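Local coordinates for protein aldehyde dehydrogenase (Staphylococcus aureus, PDB 6K10) that catalyses the NAD+-dependent oxidation of 4,4'-diaponeurosporen-4-al to 4,4'-diaponeurosporenoic acid during biosynthesis of the carotenoid staphyloxanthin, at residues Q13-S18 / L186-V191; A142-S147 / I170-G175; P223-E228 / L373-E378; S236-F241 / I397-M402; H299-L304 / F345-P350. The protein carries 1 engineered substitution. All coordinates share one frame; numbering follows the deposited sequence.

Interaction 1 (Q13-S18 / L186-V191); sequences QKFYDS and LPFDYV
F15 on helix 10-23 and L186, in the turn that leads into strand 190-194, mark the closest backbone approach, with F15 CA and L186 CA 7.9 Å apart. The turn itself is tight. It is an inverse gamma turn centred on P187, closed by a bond of 2.7 Å from F188 N to L186 O. The ring of F15 carries the contact. Its CG lies anti to the backbone nitrogen (chi1 172°), which sends the ring off the helix into the turn. L186 CB sits over one face in a CH-pi contact, 4.1 Å from the ring centroid and only 7° off the normal. L186 CD1 reaches back along the side chain to F15 CB, at 3.7 Å. F188 is met differently. The CD1–CE1 edge of F15 points at the face of F188 in an edge-to-face pair, with planes at 59° and centroids 4.6 Å apart. P187 closes the far end of the ring. Its CD touches F15 CE2 at 3.7 Å, and its carbonyl oxygen lies at the ring edge, 3.5 Å from F15 CZ. I143 of strand 141-145 touches both phenylalanines, so the helix packs on the face of the sheet that carries I143. The chemistry is apolar and aromatic. Dispersion and ring electrostatics hold the pieces together, and the carbonyl at the ring edge probably adds a weak attraction to the slightly positive ring hydrogens.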
# COMPACT_ATOMS: atom_id res chain seq x y z
N GLN A 13 2.92 -22.10 17.72
CA GLN A 13 1.65 -22.80 17.91
C GLN A 13 0.48 -21.83 17.93
O GLN A 13 -0.56 -22.09 17.31
CB GLN A 13 1.68 -23.63 19.19
CG GLN A 13 0.72 -24.81 19.21
N LYS A 14 0.64 -20.70 18.62
CA LYS A 14 -0.42 -19.69 18.64
C LYS A 14 -0.66 -19.12 17.25
O LYS A 14 -1.81 -18.85 16.88
CB LYS A 14 -0.05 -18.57 19.62
CG LYS A 14 -0.21 -18.97 21.08
CD LYS A 14 0.43 -17.96 22.01
N PHE A 15 0.40 -18.94 16.46
CA PHE A 15 0.24 -18.45 15.10
C PHE A 15 -0.58 -19.42 14.26
O PHE A 15 -1.53 -19.02 13.58
CB PHE A 15 1.61 -18.22 14.46
CG PHE A 15 1.56 -17.91 12.99
CD1 PHE A 15 1.03 -16.71 12.54
CD2 PHE A 15 2.03 -18.82 12.06
CE1 PHE A 15 0.98 -16.42 11.19
CE2 PHE A 15 1.98 -18.54 10.71
CZ PHE A 15 1.46 -17.34 10.27
N TYR A 16 -0.24 -20.71 14.31
CA TYR A 16 -0.92 -21.67 13.45
C TYR A 16 -2.33 -21.96 13.93
O TYR A 16 -3.21 -22.28 13.11
CB TYR A 16 -0.08 -22.94 13.33
CG TYR A 16 1.11 -22.72 12.44
CD1 TYR A 16 0.94 -22.42 11.09
CD2 TYR A 16 2.41 -22.78 12.93
CE1 TYR A 16 2.02 -22.20 10.26
CE2 TYR A 16 3.50 -22.56 12.11
CZ TYR A 16 3.29 -22.27 10.77
OH TYR A 16 4.37 -22.05 9.94
N ASP A 17 -2.59 -21.85 15.23
CA ASP A 17 -3.97 -21.90 15.71
C ASP A 17 -4.78 -20.74 15.15
O ASP A 17 -5.93 -20.92 14.74
CB ASP A 17 -4.00 -21.86 17.24
CG ASP A 17 -3.45 -23.12 17.87
OD1 ASP A 17 -3.21 -24.10 17.14
OD2 ASP A 17 -3.25 -23.13 19.11
N SER A 18 -4.19 -19.54 15.12
CA SER A 18 -4.88 -18.39 14.56
C SER A 18 -5.18 -18.59 13.08
O SER A 18 -6.29 -18.28 12.63
CB SER A 18 -4.03 -17.13 14.77
OG SER A 18 -4.81 -15.96 14.56
N LEU A 186 7.48 -15.36 10.95
CA LEU A 186 6.36 -16.22 10.62
C LEU A 186 5.59 -15.64 9.44
O LEU A 186 5.49 -14.42 9.29
CB LEU A 186 5.43 -16.36 11.82
CG LEU A 186 6.04 -17.10 13.02
CD1 LEU A 186 5.08 -17.10 14.20
CD2 LEU A 186 6.42 -18.51 12.63
N PRO A 187 5.02 -16.51 8.56
CA PRO A 187 4.35 -16.02 7.34
C PRO A 187 2.96 -15.44 7.62
O PRO A 187 1.94 -15.94 7.14
CB PRO A 187 4.30 -17.28 6.47
CG PRO A 187 4.15 -18.38 7.45
CD PRO A 187 4.98 -17.98 8.65
N PHE A 188 2.93 -14.37 8.42
CA PHE A 188 1.70 -13.61 8.59
C PHE A 188 1.20 -13.11 7.24
O PHE A 188 1.97 -12.95 6.28
CB PHE A 188 1.93 -12.42 9.52
CG PHE A 188 1.93 -12.77 10.98
CD1 PHE A 188 0.74 -12.80 11.70
CD2 PHE A 188 3.11 -13.05 11.64
CE1 PHE A 188 0.74 -13.11 13.05
CE2 PHE A 188 3.11 -13.36 12.99
CZ PHE A 188 1.93 -13.39 13.69
N ASP A 189 -0.10 -12.86 7.15
CA ASP A 189 -0.68 -12.30 5.94
C ASP A 189 -0.57 -10.78 5.88
O ASP A 189 -0.76 -10.20 4.80
CB ASP A 189 -2.14 -12.74 5.80
CG ASP A 189 -2.29 -14.25 5.78
OD1 ASP A 189 -1.83 -14.88 4.80
OD2 ASP A 189 -2.86 -14.81 6.74
N TYR A 190 -0.27 -10.13 7.00
CA TYR A 190 -0.02 -8.70 7.04
C TYR A 190 0.71 -8.37 8.33
O TYR A 190 0.49 -9.02 9.36
CB TYR A 190 -1.31 -7.88 6.93
CG TYR A 190 -1.11 -6.49 6.40
CD1 TYR A 190 -0.73 -5.45 7.25
CD2 TYR A 190 -1.27 -6.21 5.05
CE1 TYR A 190 -0.54 -4.17 6.76
CE2 TYR A 190 -1.08 -4.93 4.56
CZ TYR A 190 -0.71 -3.92 5.42
OH TYR A 190 -0.52 -2.65 4.92
N VAL A 191 1.59 -7.38 8.28
CA VAL A 191 2.32 -6.91 9.45
C VAL A 191 2.11 -5.41 9.60
O VAL A 191 2.36 -4.66 8.65
CB VAL A 191 3.82 -7.24 9.37
CG1 VAL A 191 4.57 -6.59 10.52
CG2 VAL A 191 4.04 -8.75 9.38

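Interaction 2 (A142-S147 / I170-G175); sequences AIIKPS and IEVIEG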
# COMPACT_ATOMS: atom_id res chain seq x y z
N ALA A 142 -5.84 -11.97 14.55
CA ALA A 142 -4.76 -11.07 14.89
C ALA A 142 -3.94 -11.61 16.05
O ALA A 142 -4.45 -12.26 16.96
CB ALA A 142 -5.29 -9.67 15.25
N ILE A 143 -2.64 -11.30 16.00
CA ILE A 143 -1.71 -11.52 17.10
C ILE A 143 -1.08 -10.17 17.42
O ILE A 143 -0.61 -9.47 16.52
CB ILE A 143 -0.64 -12.56 16.75
CG1 ILE A 143 -1.27 -13.95 16.62
CG2 ILE A 143 0.47 -12.58 17.79
CD1 ILE A 143 -0.31 -15.02 16.17
N ILE A 144 -1.09 -9.81 18.70
CA ILE A 144 -0.65 -8.49 19.15
C ILE A 144 0.63 -8.66 19.96
O ILE A 144 0.71 -9.54 20.83
CB ILE A 144 -1.73 -7.79 19.99
CG1 ILE A 144 -3.03 -7.65 19.19
CG2 ILE A 144 -1.25 -6.43 20.47
CD1 ILE A 144 -4.25 -7.39 20.05
N LYS A 145 1.62 -7.82 19.68
CA LYS A 145 2.85 -7.76 20.47
C LYS A 145 2.98 -6.35 21.02
O LYS A 145 3.44 -5.44 20.31
CB LYS A 145 4.06 -8.15 19.63
CG LYS A 145 5.32 -8.43 20.43
CD LYS A 145 6.11 -7.15 20.66
CE LYS A 145 6.93 -7.23 21.93
NZ LYS A 145 7.44 -5.89 22.32
N PRO A 146 2.58 -6.11 22.27
CA PRO A 146 2.69 -4.78 22.86
C PRO A 146 4.07 -4.53 23.45
O PRO A 146 4.87 -5.45 23.64
CB PRO A 146 1.62 -4.80 23.95
CG PRO A 146 1.62 -6.23 24.40
CD PRO A 146 1.93 -7.07 23.18
N SER A 147 4.34 -3.27 23.75
CA SER A 147 5.62 -2.88 24.32
C SER A 147 5.77 -3.42 25.73
O SER A 147 4.85 -3.31 26.55
CB SER A 147 5.76 -1.36 24.32
OG SER A 147 6.94 -0.95 24.99
N ILE A 170 -7.95 -13.51 18.59
CA ILE A 170 -7.04 -12.42 18.95
C ILE A 170 -6.22 -12.87 20.15
O ILE A 170 -6.78 -13.34 21.15
CB ILE A 170 -7.80 -11.12 19.28
CG1 ILE A 170 -8.65 -10.66 18.09
CG2 ILE A 170 -6.82 -10.02 19.66
CD1 ILE A 170 -9.61 -9.54 18.42
N GLU A 171 -4.90 -12.73 20.05
CA GLU A 171 -3.99 -13.15 21.11
C GLU A 171 -2.95 -12.07 21.32
O GLU A 171 -2.57 -11.36 20.39
CB GLU A 171 -3.32 -14.49 20.77
CG GLU A 171 -2.24 -14.97 21.75
CD GLU A 171 -2.77 -15.23 23.15
OE1 GLU A 171 -2.84 -16.41 23.54
OE2 GLU A 171 -3.08 -14.26 23.87
N VAL A 172 -2.50 -11.94 22.57
CA VAL A 172 -1.47 -10.98 22.96
C VAL A 172 -0.23 -11.74 23.38
O VAL A 172 -0.30 -12.65 24.22
CB VAL A 172 -1.96 -10.06 24.09
CG1 VAL A 172 -0.83 -9.17 24.58
CG2 VAL A 172 -3.14 -9.23 23.62
N ILE A 173 0.92 -11.36 22.82
CA ILE A 173 2.20 -11.98 23.11
C ILE A 173 3.07 -10.95 23.83
O ILE A 173 3.48 -9.95 23.24
CB ILE A 173 2.91 -12.47 21.84
CG1 ILE A 173 2.00 -13.42 21.06
CG2 ILE A 173 4.23 -13.13 22.19
CD1 ILE A 173 1.81 -14.75 21.73
N GLU A 174 3.36 -11.20 25.11
CA GLU A 174 4.24 -10.34 25.88
C GLU A 174 5.70 -10.73 25.66
O GLU A 174 6.02 -11.91 25.49
CB GLU A 174 3.91 -10.41 27.37
CG GLU A 174 2.66 -9.66 27.77
CD GLU A 174 2.15 -10.09 29.13
OE1 GLU A 174 2.53 -11.18 29.59
OE2 GLU A 174 1.37 -9.33 29.75
N GLY A 175 6.57 -9.74 25.68
CA GLY A 175 7.99 -9.99 25.54
C GLY A 175 8.71 -8.79 24.96
O GLY A 175 8.13 -7.72 24.79
O HOH W 1 4.93 -7.17 25.91
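I144 and I170 form the apolar centre, with I144 CD1 on I170 CG2 at 3.7 Å. They belong to a beta-alpha-beta crossover: parallel strands 141-145 and 170-172 joined through helix 151-164, as in the NAD-binding domain of this family. V172 lies on the same face. Its CG2 borders I144, while its CG1 meets P146 CD at 3.7 Å. Helices 126-138 and 151-164 cover this face. On the reverse, I143 CG2 touches I173 CG1, under helices 10-23 and 177-184. The backbones are joined by three bonds. I144 N gives to E171 O and I173 N to I144 O, each at 2.7 Å; E171 N to A142 O is longer. P146 has no N-H to continue the pattern, and I173 O is buried without a hydrogen-bond partner. The polar edge follows. E171 folds back so that OE2 takes V172 N on its anti lone pair, and K158 and N162 bind the same oxygen. K145, bent at chi2 (-88°), brings NZ over its neighbour's carbonyl, 2.9 Å from P146 O, with a weak second bond to G175 O. One water joins the ends, giving to P146 O at 2.8 Å and accepting from G175 N at 3.1 Å.

Interaction 3 (P223-E228 / L373-E378); sequences PVIVDE and LYLFSE. With EDO (1,2-ethanediol), chain B.
L373 opens the pairing by laying CD1 against P223 CG at 3.7 Å, the two side chains crossing at about a right angle. From here strands 372-376 and 223-226 run parallel, 11° apart, in the central sheet of the catalytic domain. Y374 N gives to P223 O at 3.0 Å, and Y374 O takes I225 N. The Y374 ring leans on V224 through CD2, while its hydroxyl is bonded to V252 O. Its side chain is about 8 Å from that of S251, a predicted active-site position that is changed in this structure. L375 points to the other face, where its CD1 packs on I225 CB at 3.6 Å. F376 N makes a nearly straight bond of 2.7 Å to I225 O. Its ring turns an edge to V224, with CD1 3.7 Å from V224 CG1, and F376 O takes D227 N. Just past the strand end, S377 gives OG to D227 OD2 at 2.6 Å. The oxygen is met on its syn side, 28° out of the carboxylate plane. T229 and D379 also bond this hydroxyl. E378 reaches the surface, where an ethanediol makes a weak bond and T442 of the second subunit a hydrogen bond to OE2. The short S377–D227 bond, with T229 also on D227 OD1, implies a fixed carboxylate that is probably ionised despite its burial.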
# COMPACT_ATOMS: atom_id res chain seq x y z
N PRO A 223 9.71 19.03 11.96
CA PRO A 223 10.03 20.45 12.13
C PRO A 223 8.79 21.32 12.28
O PRO A 223 7.73 21.04 11.74
CB PRO A 223 10.77 20.79 10.83
CG PRO A 223 10.16 19.88 9.81
CD PRO A 223 9.75 18.62 10.55
N VAL A 224 8.95 22.40 13.05
CA VAL A 224 7.98 23.49 13.09
C VAL A 224 8.67 24.71 12.50
O VAL A 224 9.73 25.12 12.98
CB VAL A 224 7.50 23.77 14.53
CG1 VAL A 224 6.53 24.96 14.55
CG2 VAL A 224 6.85 22.55 15.13
N ILE A 225 8.09 25.26 11.44
CA ILE A 225 8.53 26.54 10.88
C ILE A 225 7.63 27.62 11.47
O ILE A 225 6.40 27.51 11.42
CB ILE A 225 8.47 26.55 9.35
CG1 ILE A 225 9.24 25.38 8.75
CG2 ILE A 225 9.08 27.85 8.82
CD1 ILE A 225 8.86 25.05 7.32
N VAL A 226 8.25 28.65 12.04
CA VAL A 226 7.55 29.82 12.55
C VAL A 226 8.13 31.01 11.80
O VAL A 226 9.26 31.43 12.07
CB VAL A 226 7.73 29.99 14.07
CG1 VAL A 226 7.04 31.27 14.56
CG2 VAL A 226 7.20 28.77 14.80
N ASP A 227 7.39 31.53 10.83
CA ASP A 227 7.90 32.65 10.05
C ASP A 227 7.50 33.98 10.68
O ASP A 227 6.80 34.04 11.69
CB ASP A 227 7.47 32.53 8.57
CG ASP A 227 6.04 32.98 8.28
OD1 ASP A 227 5.35 33.58 9.13
OD2 ASP A 227 5.61 32.73 7.14
N GLU A 228 7.98 35.07 10.07
CA GLU A 228 7.88 36.39 10.67
C GLU A 228 6.45 36.93 10.70
O GLU A 228 6.22 37.94 11.37
CB GLU A 228 8.79 37.37 9.94
CG GLU A 228 8.52 37.52 8.44
CD GLU A 228 9.32 36.53 7.60
OE1 GLU A 228 9.49 35.37 8.03
OE2 GLU A 228 9.78 36.92 6.51
N LEU A 373 5.03 17.72 9.78
CA LEU A 373 5.61 19.05 9.63
C LEU A 373 4.55 20.08 9.98
O LEU A 373 3.38 19.90 9.66
CB LEU A 373 6.14 19.29 8.21
CG LEU A 373 6.77 20.66 7.92
CD1 LEU A 373 7.94 20.53 6.96
CD2 LEU A 373 5.74 21.64 7.37
N TYR A 374 4.98 21.15 10.64
CA TYR A 374 4.08 22.22 11.03
C TYR A 374 4.64 23.56 10.56
O TYR A 374 5.85 23.79 10.61
CB TYR A 374 3.85 22.23 12.54
CG TYR A 374 3.47 20.87 13.08
CD1 TYR A 374 2.20 20.35 12.87
CD2 TYR A 374 4.38 20.09 13.78
CE1 TYR A 374 1.84 19.10 13.34
CE2 TYR A 374 4.04 18.84 14.26
CZ TYR A 374 2.77 18.35 14.04
OH TYR A 374 2.42 17.11 14.53
N LEU A 375 3.74 24.43 10.10
CA LEU A 375 4.10 25.78 9.69
C LEU A 375 3.16 26.76 10.37
O LEU A 375 1.94 26.60 10.29
CB LEU A 375 4.02 25.95 8.17
CG LEU A 375 4.08 27.41 7.70
CD1 LEU A 375 5.45 28.01 7.99
CD2 LEU A 375 3.74 27.52 6.23
N PHE A 376 3.73 27.75 11.04
CA PHE A 376 2.96 28.84 11.63
C PHE A 376 3.24 30.10 10.81
O PHE A 376 4.38 30.57 10.76
CB PHE A 376 3.30 29.04 13.11
CG PHE A 376 2.70 27.99 13.99
CD1 PHE A 376 3.36 26.81 14.23
CD2 PHE A 376 1.44 28.18 14.55
CE1 PHE A 376 2.80 25.82 15.03
CE2 PHE A 376 0.88 27.20 15.35
CZ PHE A 376 1.56 26.02 15.59
N SER A 377 2.19 30.60 10.16
CA SER A 377 2.31 31.70 9.22
C SER A 377 0.92 32.25 8.95
O SER A 377 -0.07 31.52 8.98
CB SER A 377 2.96 31.24 7.91
OG SER A 377 3.03 32.30 6.96
N GLU A 378 0.86 33.56 8.70
CA GLU A 378 -0.33 34.20 8.18
C GLU A 378 -0.20 34.50 6.70
O GLU A 378 -1.08 35.15 6.11
CB GLU A 378 -0.62 35.48 8.97
CG GLU A 378 -0.80 35.24 10.47
CD GLU A 378 -1.96 34.33 10.76
OE1 GLU A 378 -2.96 34.39 10.02
OE2 GLU A 378 -1.88 33.54 11.73
C1 EDO B . -5.30 32.61 10.69
O1 EDO B . -4.30 31.59 10.56
C2 EDO B . -5.81 33.03 9.32
O2 EDO B . -7.23 33.10 9.37

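Interaction 4 (S236-F241 / I397-M402); sequences SERICF and INDTLM
T400 OG1 gives its proton to R238 O in the shortest polar bond of the contact, 2.6 Å long. The hydroxyl lies between its own backbone N and carbonyl carbon (chi1 73°) and meets the helix carbonyl 34° out of its plane. The same rotation turns T400 CG2 to the helix backbone, 4.0 Å from I239 CA. A second bond comes the other way. R238 extends fully from CG to NE, and its NH1 reaches N398 O at 2.8 Å, nearly along the C=O axis. The loop is thus held at two carbonyls, one from each segment. D399 lies across the arginine stem, with OD1 3.6 Å from R238 CB. Its charge is close to the guanidinium, but the oxygen is well out of that plane and no N-H points at it. D399 OD1 instead takes a weak bond from T400 N. Further along, F241 forms an apolar end. M402, bent at chi2 and chi3, brings SD to the ring edge, 3.5 Å from F241 CE2, in a Met-aromatic contact. L401 CD2 touches the same ring carbon at 3.7 Å. The side chain of L401 is about 8 Å from that of S251, which is changed in this structure; this places the loop near the predicted active site. N398 OD1 takes S377 N, tying the loop to the end of strand 372-376. At the subunit boundary, R238 NH2 bonds S441 O of the second subunit. Helix 232-244 lies between this loop and helix 264-279, with I239 packed on F376 of strand 372-376.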
# COMPACT_ATOMS: atom_id res chain seq x y z
N SER A 236 2.76 29.63 20.06
CA SER A 236 3.40 29.04 21.23
C SER A 236 2.44 28.13 21.99
O SER A 236 2.85 27.11 22.55
CB SER A 236 3.95 30.14 22.14
OG SER A 236 2.93 30.68 22.96
N GLU A 237 1.16 28.49 22.02
CA GLU A 237 0.18 27.66 22.72
C GLU A 237 -0.04 26.34 22.00
O GLU A 237 -0.08 25.27 22.63
CB GLU A 237 -1.14 28.43 22.87
CG GLU A 237 -1.10 29.51 23.94
CD GLU A 237 -2.23 30.52 23.80
OE1 GLU A 237 -3.17 30.26 23.02
OE2 GLU A 237 -2.17 31.57 24.47
N ARG A 238 -0.17 26.39 20.67
CA ARG A 238 -0.41 25.17 19.91
C ARG A 238 0.85 24.32 19.78
O ARG A 238 0.77 23.09 19.71
CB ARG A 238 -1.01 25.52 18.55
CG ARG A 238 -2.34 26.26 18.70
CD ARG A 238 -2.92 26.79 17.40
NE ARG A 238 -4.20 27.45 17.67
CZ ARG A 238 -4.95 28.06 16.77
NH1 ARG A 238 -4.57 28.13 15.50
NH2 ARG A 238 -6.10 28.62 17.14
N ILE A 239 2.02 24.96 19.77
CA ILE A 239 3.28 24.20 19.77
C ILE A 239 3.44 23.46 21.09
O ILE A 239 3.73 22.25 21.12
CB ILE A 239 4.48 25.14 19.50
CG1 ILE A 239 4.54 25.54 18.03
CG2 ILE A 239 5.79 24.46 19.91
CD1 ILE A 239 5.40 26.77 17.76
N CYS A 240 3.27 24.17 22.21
CA CYS A 240 3.43 23.53 23.52
C CYS A 240 2.42 22.41 23.73
O CYS A 240 2.73 21.39 24.34
CB CYS A 240 3.31 24.58 24.63
SG CYS A 240 4.73 25.68 24.82
N PHE A 241 1.20 22.60 23.23
CA PHE A 241 0.18 21.56 23.30
C PHE A 241 0.67 20.27 22.63
O PHE A 241 0.60 19.19 23.22
CB PHE A 241 -1.12 22.05 22.65
CG PHE A 241 -2.13 20.96 22.44
CD1 PHE A 241 -2.92 20.52 23.49
CD2 PHE A 241 -2.31 20.39 21.20
CE1 PHE A 241 -3.86 19.53 23.30
CE2 PHE A 241 -3.25 19.40 21.00
CZ PHE A 241 -4.02 18.96 22.05
N ILE A 397 -1.15 23.55 9.37
CA ILE A 397 -0.86 24.97 9.25
C ILE A 397 -1.50 25.65 10.46
O ILE A 397 -2.71 25.54 10.67
CB ILE A 397 -1.39 25.55 7.94
CG1 ILE A 397 -0.93 24.72 6.74
CG2 ILE A 397 -0.96 27.00 7.78
CD1 ILE A 397 0.56 24.40 6.74
N ASN A 398 -0.67 26.33 11.25
CA ASN A 398 -1.12 27.06 12.44
C ASN A 398 -1.73 26.13 13.49
O ASN A 398 -2.67 26.49 14.20
CB ASN A 398 -2.09 28.19 12.07
CG ASN A 398 -1.40 29.35 11.40
OD1 ASN A 398 -0.20 29.58 11.60
ND2 ASN A 398 -2.14 30.11 10.59
N ASP A 399 -1.18 24.92 13.60
CA ASP A 399 -1.54 23.99 14.66
C ASP A 399 -0.46 22.91 14.72
O ASP A 399 0.42 22.85 13.87
CB ASP A 399 -2.92 23.36 14.43
CG ASP A 399 -3.61 22.97 15.73
OD1 ASP A 399 -3.02 23.15 16.81
OD2 ASP A 399 -4.75 22.45 15.66
N THR A 400 -0.53 22.08 15.76
CA THR A 400 0.29 20.87 15.82
C THR A 400 -0.55 19.71 16.33
O THR A 400 -1.53 19.91 17.05
CB THR A 400 1.54 21.03 16.72
OG1 THR A 400 1.16 21.05 18.10
CG2 THR A 400 2.33 22.30 16.38
N LEU A 401 -0.17 18.51 15.91
CA LEU A 401 -0.68 17.24 16.43
C LEU A 401 -2.11 16.91 15.99
O LEU A 401 -2.42 15.75 15.72
CB LEU A 401 -0.58 17.21 17.96
CG LEU A 401 -1.18 16.02 18.72
CD1 LEU A 401 -0.36 14.76 18.50
CD2 LEU A 401 -1.27 16.34 20.20
N MET A 402 -2.99 17.92 15.90
CA MET A 402 -4.42 17.65 15.76
C MET A 402 -4.82 17.07 14.41
O MET A 402 -5.98 16.66 14.27
CB MET A 402 -5.22 18.93 16.01
CG MET A 402 -5.18 19.43 17.45
SD MET A 402 -5.51 18.12 18.66
CE MET A 402 -7.27 17.89 18.46

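Interaction 5 (H299-L304 / F345-P350); sequences HRLTSL and FGPILP
L301 plugs into the bend at G346, both methyls of its fork facing the glycine. CD1 and CD2 of L301 are each 3.9 Å from G346 CA, and the glycine has no side chain to stand in their way. P347 CD borders the CD1 branch. A second bump comes from the strand side. I348 stretches its CG1 branch outward (chi2 177°), and CD1 enters the shallow groove between L301 and L304, one helical turn apart. There the methyl lies 3.6 Å from L301 O and 4.1 Å from L304 CB. Helix 295-307 here covers the start of strand 348-354, in the catalytic domain's sheet. The bend carries the Phe-Gly-Pro sequence familiar in aldehyde dehydrogenases, and F345 reaches to about 4 Å from the side chain of S251, a predicted active-site position that is changed in this structure. K243 of helix 232-244 bonds both G346 O and I348 O, tying the bend and the start of the strand to that helix. R300 closes the edge beside F345. Its chain turns back at chi3 (64°), and L301 CG lies 3.7 Å above the guanidinium plane, toward the rim of the group. NH1 makes a weak bond of 3.4 Å to F345 O, which lies near the guanidinium plane. Stronger ties hold NH2, bonded to I344 O and in a salt bridge with E342. A water wedged at the same edge accepts weakly from R300 NH1 and gives to F345 O at 2.9 Å.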
# COMPACT_ATOMS: atom_id res chain seq x y z
N HIS A 299 17.72 8.61 30.90
CA HIS A 299 19.14 8.94 30.81
C HIS A 299 19.53 9.37 29.41
O HIS A 299 20.43 10.20 29.25
CB HIS A 299 19.97 7.74 31.26
CG HIS A 299 19.93 7.50 32.74
ND1 HIS A 299 19.87 6.24 33.29
CD2 HIS A 299 19.94 8.37 33.78
CE1 HIS A 299 19.84 6.34 34.61
NE2 HIS A 299 19.88 7.62 34.93
N ARG A 300 18.88 8.82 28.38
CA ARG A 300 19.09 9.32 27.03
C ARG A 300 18.78 10.81 26.95
O ARG A 300 19.51 11.56 26.30
CB ARG A 300 18.20 8.54 26.05
CG ARG A 300 18.29 9.02 24.62
CD ARG A 300 17.35 8.23 23.72
NE ARG A 300 15.94 8.44 24.07
CZ ARG A 300 15.23 9.51 23.73
NH1 ARG A 300 13.96 9.61 24.09
NH2 ARG A 300 15.79 10.48 23.03
N LEU A 301 17.72 11.24 27.62
CA LEU A 301 17.30 12.64 27.52
C LEU A 301 18.10 13.55 28.44
O LEU A 301 18.38 14.70 28.08
CB LEU A 301 15.80 12.75 27.82
CG LEU A 301 14.85 12.25 26.73
CD1 LEU A 301 13.46 11.99 27.31
CD2 LEU A 301 14.78 13.26 25.60
N THR A 302 18.48 13.07 29.63
CA THR A 302 19.34 13.88 30.49
C THR A 302 20.75 14.00 29.92
O THR A 302 21.43 15.00 30.15
CB THR A 302 19.39 13.33 31.92
OG1 THR A 302 19.96 12.01 31.91
CG2 THR A 302 18.00 13.27 32.52
N SER A 303 21.20 12.98 29.18
CA SER A 303 22.45 13.12 28.44
C SER A 303 22.35 14.24 27.41
O SER A 303 23.28 15.04 27.25
CB SER A 303 22.82 11.80 27.77
OG SER A 303 24.11 11.86 27.18
N LEU A 304 21.21 14.33 26.71
CA LEU A 304 21.00 15.42 25.77
C LEU A 304 20.92 16.76 26.48
O LEU A 304 21.44 17.77 25.98
CB LEU A 304 19.73 15.16 24.96
CG LEU A 304 19.84 14.05 23.91
CD1 LEU A 304 18.47 13.56 23.48
CD2 LEU A 304 20.64 14.54 22.71
N PHE A 345 12.11 12.72 21.09
CA PHE A 345 11.10 11.90 21.76
C PHE A 345 11.05 12.21 23.25
O PHE A 345 11.03 11.33 24.11
CB PHE A 345 11.36 10.41 21.51
CG PHE A 345 10.13 9.64 21.14
CD1 PHE A 345 9.56 9.78 19.88
CD2 PHE A 345 9.55 8.75 22.03
CE1 PHE A 345 8.43 9.06 19.53
CE2 PHE A 345 8.42 8.03 21.68
CZ PHE A 345 7.86 8.18 20.43
N GLY A 346 11.04 13.51 23.56
CA GLY A 346 11.05 13.98 24.92
C GLY A 346 10.80 15.47 24.99
O GLY A 346 10.66 16.15 23.97
N PRO A 347 10.73 16.02 26.21
CA PRO A 347 10.32 17.42 26.41
C PRO A 347 11.47 18.42 26.29
O PRO A 347 11.61 19.34 27.10
CB PRO A 347 9.74 17.40 27.82
CG PRO A 347 10.59 16.38 28.52
CD PRO A 347 10.98 15.34 27.49
N ILE A 348 12.31 18.24 25.28
CA ILE A 348 13.37 19.19 24.94
C ILE A 348 13.04 19.77 23.58
O ILE A 348 12.85 19.02 22.61
CB ILE A 348 14.76 18.52 24.94
CG1 ILE A 348 15.01 17.81 26.27
CG2 ILE A 348 15.83 19.56 24.68
CD1 ILE A 348 16.33 17.06 26.32
N LEU A 349 12.98 21.10 23.49
CA LEU A 349 12.58 21.78 22.26
C LEU A 349 13.68 22.73 21.80
O LEU A 349 13.78 23.87 22.30
CB LEU A 349 11.27 22.54 22.47
CG LEU A 349 10.64 23.15 21.22
CD1 LEU A 349 10.32 22.07 20.19
CD2 LEU A 349 9.39 23.92 21.60
N PRO A 350 14.53 22.31 20.87
CA PRO A 350 15.57 23.21 20.36
C PRO A 350 15.00 24.21 19.36
O PRO A 350 14.09 23.90 18.59
CB PRO A 350 16.56 22.26 19.67
CG PRO A 350 15.75 21.05 19.33
CD PRO A 350 14.68 20.94 20.36
O HOH W 2 11.27 8.94 25.71

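The contacts fall into two groups. Interactions 1 and 2 share the sheet of the NAD-binding domain, with centres 12 Å apart, and touch where K14 and F15 pack on I173 and I143. Interactions 3, 4 and 5 lie in the catalytic domain. Interactions 3 and 4 have centres 10 Å apart and share the N398 junction with strand 372-376; strand 223-226 runs on into helix 232-244. Interaction 5 reaches the same sheet as interaction 3, and its L349 meets I239 of interaction 4. Interactions 1 and 3 have centres 44 Å apart, on opposite sides of the chain's centre. Interactions 1 and 2 close before the others open. Segments of 3 and 4 alternate along the chain, and both segments of 5 fall between them.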